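PpBBE-like 1 D396N (Physcomitrella patens subsp. patens, PDB 6EO5) is a bi-covalent flavoenzyme of the berberine bridge enzyme-like family that oxidises cellobiose, deposited here as a single-residue variant. Local coordinates at residues 159-164 / 252-257; 163-168 / 372-377. All coordinates share one frame; numbering follows the deposited sequence.

Contact 1. Residues 159-164 / 252-257; sequences SSRKFG and EISAAF
The guanidinium of Arg-161 is met at its edge by the carbonyl oxygen of Ile-253, which lies only 7° out of its plane. NH1 gives that oxygen a 2.7 Å bond, running almost straight on to the end of the carbonyl. The same NH1 also reaches Pro-250 O, while NE binds Tyr-368 O and NH2 binds Val-249 O, so four backbone carbonyls bind the buried cation and fix how its plane is turned. The ring of Phe-163 has Lys-162 CB above one face, toward the rim, and stacks on His-216. Behind the guanidinium, the start of the Arg-161 chain, CB and CG, lies over Ser-254 OG, which accepts the backbone N of Arg-161 at 3.0 Å. A strand hydroxyl thus takes up an N-H of the first turn of helix 160-163, which has no acceptor one turn earlier within the helix. At the outer end Lys-162 NZ forms a salt bridge of 2.8 Å with Glu-252 OE2, on the anti side and tilted out of the carboxylate plane. Lys-162 has CG opposite its backbone N (chi1 -170°) and then bends at chi2, while Glu-252, whose CB points away, folds its acid back at its own chi2. Ser-160 turns elsewhere, its OG bonded to Gly-157 N and Gly-164 O, and its side chain sits about 7 Å from the bound FAD. Helix 160-163 of the FAD-binding portion is thereby joined to the start of strand 253-259 in the seven-stranded antiparallel sheet, consistent with the interface between flavin and substrate domains in VAO-type oxidases.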
# COMPACT_ATOMS: atom_id res chain seq x y z
N SER A 159 -9.61 7.48 -5.22
CA SER A 159 -9.87 8.91 -5.10
C SER A 159 -8.60 9.71 -4.83
O SER A 159 -8.69 10.90 -4.48
CB SER A 159 -10.93 9.20 -4.03
OG SER A 159 -10.55 8.76 -2.75
N SER A 160 -7.42 9.11 -5.02
CA SER A 160 -6.17 9.74 -4.62
C SER A 160 -5.79 10.93 -5.49
O SER A 160 -5.08 11.82 -5.03
CB SER A 160 -5.02 8.73 -4.62
OG SER A 160 -5.05 7.88 -3.48
N ARG A 161 -6.24 10.97 -6.76
CA ARG A 161 -5.88 12.10 -7.61
C ARG A 161 -6.64 13.36 -7.22
O ARG A 161 -6.23 14.47 -7.57
CB ARG A 161 -6.07 11.74 -9.09
CG ARG A 161 -5.10 10.61 -9.54
CD ARG A 161 -5.12 10.31 -11.04
NE ARG A 161 -4.39 11.30 -11.85
CZ ARG A 161 -4.98 12.29 -12.52
NH1 ARG A 161 -6.30 12.41 -12.48
NH2 ARG A 161 -4.26 13.14 -13.24
N LYS A 162 -7.72 13.22 -6.46
CA LYS A 162 -8.41 14.37 -5.91
C LYS A 162 -7.92 14.68 -4.51
O LYS A 162 -7.55 15.82 -4.22
CB LYS A 162 -9.92 14.12 -5.92
CG LYS A 162 -10.77 15.32 -5.60
CD LYS A 162 -10.64 16.38 -6.68
CE LYS A 162 -11.60 17.54 -6.44
NZ LYS A 162 -11.11 18.76 -7.14
N PHE A 163 -7.88 13.66 -3.64
CA PHE A 163 -7.70 13.84 -2.20
C PHE A 163 -6.28 13.57 -1.70
O PHE A 163 -6.03 13.77 -0.51
CB PHE A 163 -8.67 12.93 -1.43
CG PHE A 163 -10.13 13.13 -1.77
CD1 PHE A 163 -10.62 14.40 -2.08
CD2 PHE A 163 -11.00 12.05 -1.77
CE1 PHE A 163 -11.96 14.57 -2.38
CE2 PHE A 163 -12.35 12.22 -2.06
CZ PHE A 163 -12.83 13.48 -2.37
N GLY A 164 -5.37 13.11 -2.57
CA GLY A 164 -4.01 12.79 -2.18
C GLY A 164 -3.83 11.32 -1.85
O GLY A 164 -4.73 10.50 -1.98
N GLU A 252 -10.60 14.94 -10.73
CA GLU A 252 -11.80 14.23 -10.30
C GLU A 252 -11.82 12.77 -10.74
O GLU A 252 -12.72 12.04 -10.33
CB GLU A 252 -13.07 14.93 -10.82
CG GLU A 252 -13.37 16.29 -10.18
CD GLU A 252 -12.37 17.36 -10.58
OE1 GLU A 252 -11.86 17.32 -11.72
OE2 GLU A 252 -12.09 18.23 -9.74
N ILE A 253 -10.84 12.33 -11.54
CA ILE A 253 -10.75 10.95 -12.00
C ILE A 253 -9.45 10.33 -11.49
O ILE A 253 -8.38 10.94 -11.58
CB ILE A 253 -10.81 10.87 -13.54
CG1 ILE A 253 -12.24 11.11 -14.03
CG2 ILE A 253 -10.28 9.53 -14.04
CD1 ILE A 253 -12.45 10.84 -15.49
N SER A 254 -9.55 9.12 -10.95
CA SER A 254 -8.40 8.28 -10.64
C SER A 254 -8.58 6.97 -11.40
O SER A 254 -9.63 6.34 -11.29
CB SER A 254 -8.28 8.00 -9.14
OG SER A 254 -7.89 9.16 -8.42
N ALA A 255 -7.58 6.58 -12.17
CA ALA A 255 -7.72 5.41 -13.02
C ALA A 255 -6.46 4.57 -12.93
O ALA A 255 -5.39 5.04 -12.55
CB ALA A 255 -7.98 5.78 -14.49
N ALA A 256 -6.61 3.30 -13.31
CA ALA A 256 -5.52 2.35 -13.36
C ALA A 256 -5.70 1.51 -14.61
O ALA A 256 -6.83 1.17 -14.97
CB ALA A 256 -5.47 1.46 -12.12
N PHE A 257 -4.60 1.18 -15.26
CA PHE A 257 -4.62 0.30 -16.42
C PHE A 257 -4.11 -1.09 -16.01
O PHE A 257 -3.24 -1.23 -15.14
CB PHE A 257 -3.77 0.90 -17.54
CG PHE A 257 -3.96 0.24 -18.87
CD1 PHE A 257 -4.90 0.72 -19.77
CD2 PHE A 257 -3.17 -0.85 -19.25
CE1 PHE A 257 -5.07 0.12 -21.01
CE2 PHE A 257 -3.34 -1.45 -20.49
CZ PHE A 257 -4.29 -0.96 -21.37

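Contact 2. Residues 163-168 / 372-377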
# COMPACT_ATOMS: atom_id res chain seq x y z
N PHE A 163 -7.88 13.66 -3.64
CA PHE A 163 -7.70 13.84 -2.20
C PHE A 163 -6.28 13.57 -1.70
O PHE A 163 -6.03 13.77 -0.51
CB PHE A 163 -8.67 12.93 -1.43
CG PHE A 163 -10.13 13.13 -1.77
CD1 PHE A 163 -10.62 14.40 -2.08
CD2 PHE A 163 -11.00 12.05 -1.77
CE1 PHE A 163 -11.96 14.57 -2.38
CE2 PHE A 163 -12.35 12.22 -2.06
CZ PHE A 163 -12.83 13.48 -2.37
N GLY A 164 -5.37 13.11 -2.57
CA GLY A 164 -4.01 12.79 -2.18
C GLY A 164 -3.83 11.32 -1.85
O GLY A 164 -4.73 10.50 -1.98
N LEU A 165 -2.61 10.99 -1.41
CA LEU A 165 -2.33 9.66 -0.89
C LEU A 165 -2.79 9.57 0.57
O LEU A 165 -2.96 10.58 1.25
CB LEU A 165 -0.83 9.34 -0.97
CG LEU A 165 -0.12 9.49 -2.32
CD1 LEU A 165 1.38 9.49 -2.12
CD2 LEU A 165 -0.54 8.42 -3.32
N VAL A 166 -2.98 8.34 1.04
CA VAL A 166 -3.28 8.14 2.46
C VAL A 166 -2.23 8.84 3.31
O VAL A 166 -2.56 9.57 4.26
CB VAL A 166 -3.35 6.64 2.80
CG1 VAL A 166 -3.72 6.45 4.24
CG2 VAL A 166 -4.35 5.97 1.91
N THR A 167 -0.95 8.66 2.97
CA THR A 167 0.12 9.25 3.76
C THR A 167 0.00 10.77 3.76
O THR A 167 0.30 11.41 4.77
CB THR A 167 1.49 8.76 3.25
OG1 THR A 167 2.40 8.62 4.34
CG2 THR A 167 2.11 9.69 2.19
N ASP A 168 -0.50 11.36 2.67
CA ASP A 168 -0.68 12.80 2.60
C ASP A 168 -1.76 13.30 3.55
O ASP A 168 -1.88 14.52 3.74
CB ASP A 168 -1.07 13.21 1.18
CG ASP A 168 0.10 13.19 0.21
OD1 ASP A 168 1.23 13.49 0.65
OD2 ASP A 168 -0.13 12.89 -0.99
N SER A 372 -2.77 15.65 -10.51
CA SER A 372 -3.12 14.94 -9.29
C SER A 372 -2.67 15.71 -8.07
O SER A 372 -1.65 16.42 -8.09
CB SER A 372 -2.49 13.55 -9.27
OG SER A 372 -1.08 13.63 -9.04
N ALA A 373 -3.44 15.57 -6.99
CA ALA A 373 -3.01 16.07 -5.70
C ALA A 373 -1.68 15.46 -5.26
O ALA A 373 -0.92 16.10 -4.53
CB ALA A 373 -4.10 15.80 -4.66
N ILE A 374 -1.40 14.22 -5.68
CA ILE A 374 -0.14 13.58 -5.32
C ILE A 374 1.04 14.41 -5.82
O ILE A 374 1.90 14.85 -5.04
CB ILE A 374 -0.07 12.15 -5.87
CG1 ILE A 374 -1.38 11.40 -5.60
CG2 ILE A 374 1.13 11.41 -5.30
CD1 ILE A 374 -1.53 10.17 -6.48
N ASN A 375 1.07 14.65 -7.13
CA ASN A 375 2.14 15.42 -7.74
C ASN A 375 2.09 16.90 -7.38
O ASN A 375 2.98 17.64 -7.81
CB ASN A 375 2.10 15.27 -9.27
CG ASN A 375 2.58 13.90 -9.76
OD1 ASN A 375 2.52 12.91 -9.04
ND2 ASN A 375 3.05 13.86 -10.99
N LYS A 376 1.10 17.36 -6.62
CA LYS A 376 0.96 18.78 -6.33
C LYS A 376 1.50 19.17 -4.96
O LYS A 376 1.66 20.37 -4.69
CB LYS A 376 -0.51 19.21 -6.45
CG LYS A 376 -0.94 19.60 -7.86
CD LYS A 376 -2.42 19.92 -7.88
CE LYS A 376 -2.75 20.95 -8.92
NZ LYS A 376 -2.22 20.54 -10.25
N VAL A 377 1.72 18.19 -4.08
CA VAL A 377 2.54 18.39 -2.89
C VAL A 377 3.86 19.08 -3.27
O VAL A 377 4.44 18.79 -4.33
CB VAL A 377 2.78 17.02 -2.24
CG1 VAL A 377 3.84 17.07 -1.14
CG2 VAL A 377 1.46 16.45 -1.71
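Gly-164 and Ala-373 bring their backbones to 4.9 Å between CA atoms, where helix 160-163 ends and Gly-164 turns to positive phi (95°), with no hydrogen bond between the two segments. Ala-373 points its methyl at this turn, CB lying 3.6 Å from Gly-164 N. Beside it, Leu-165 and Ile-374 cross at about a right angle, both branches of the leucine being used: CD1 rests on Ile-374 CG2 at 3.7 Å and CD2 on Ile-374 CD1 at 3.7 Å. Ile-374 has CG2 opposite its backbone N and CG1 opposite its carbonyl carbon, which spreads the two branches along the leucine. Trp-156 and Phe-384 extend this apolar patch. Asp-168 then lays its carboxylate against Val-377 CG2, 3.8 Å from OD1. Its OD2 accepts Leu-165 N at 3.2 Å, nearly straight at 164°, on the anti side and somewhat out of the carboxylate plane, while OD1 pairs with Arg-387. That arginine also binds Ile-374 O, so one cation ties both segments. Were Asp-168 an alanine, Arg-387 would probably lose its counter-charge and Leu-165 N its acceptor, with a gap opening beside Val-377. Ser-372 shapes its own segment: its OG accepts Asn-375 N at 3.1 Å and also bonds to Gly-369 O. The Leu-165 side chain is about 7 Å from the bound FAD. The contact joins two loops, one running from helix 160-163 to strand 170-176 of the FAD-binding portion, the other following strand 361-367 of the antiparallel sheet and turning through an ST motif.

How the contacts relate
Both contacts start from the short helix 160-163 and its exit, sharing Phe-163 and Gly-164, and their centres are 9 Å apart. Strands 253-259 and 361-367 are neighbours in one antiparallel sheet, so 252-257 and the loop 372-377 bring that sheet to the helix at two places. Contact 1 is mostly buried and polar, with an exposed lysine at its margin; contact 2 is partly buried and meets through apolar side chains, the charge of Asp-168 being paired by an arginine outside both segments. They touch directly: Arg-161 O probably accepts a hydrogen bond from Ala-373 N (3.1 Å), and Ser-160 O packs near Ile-374 CG1.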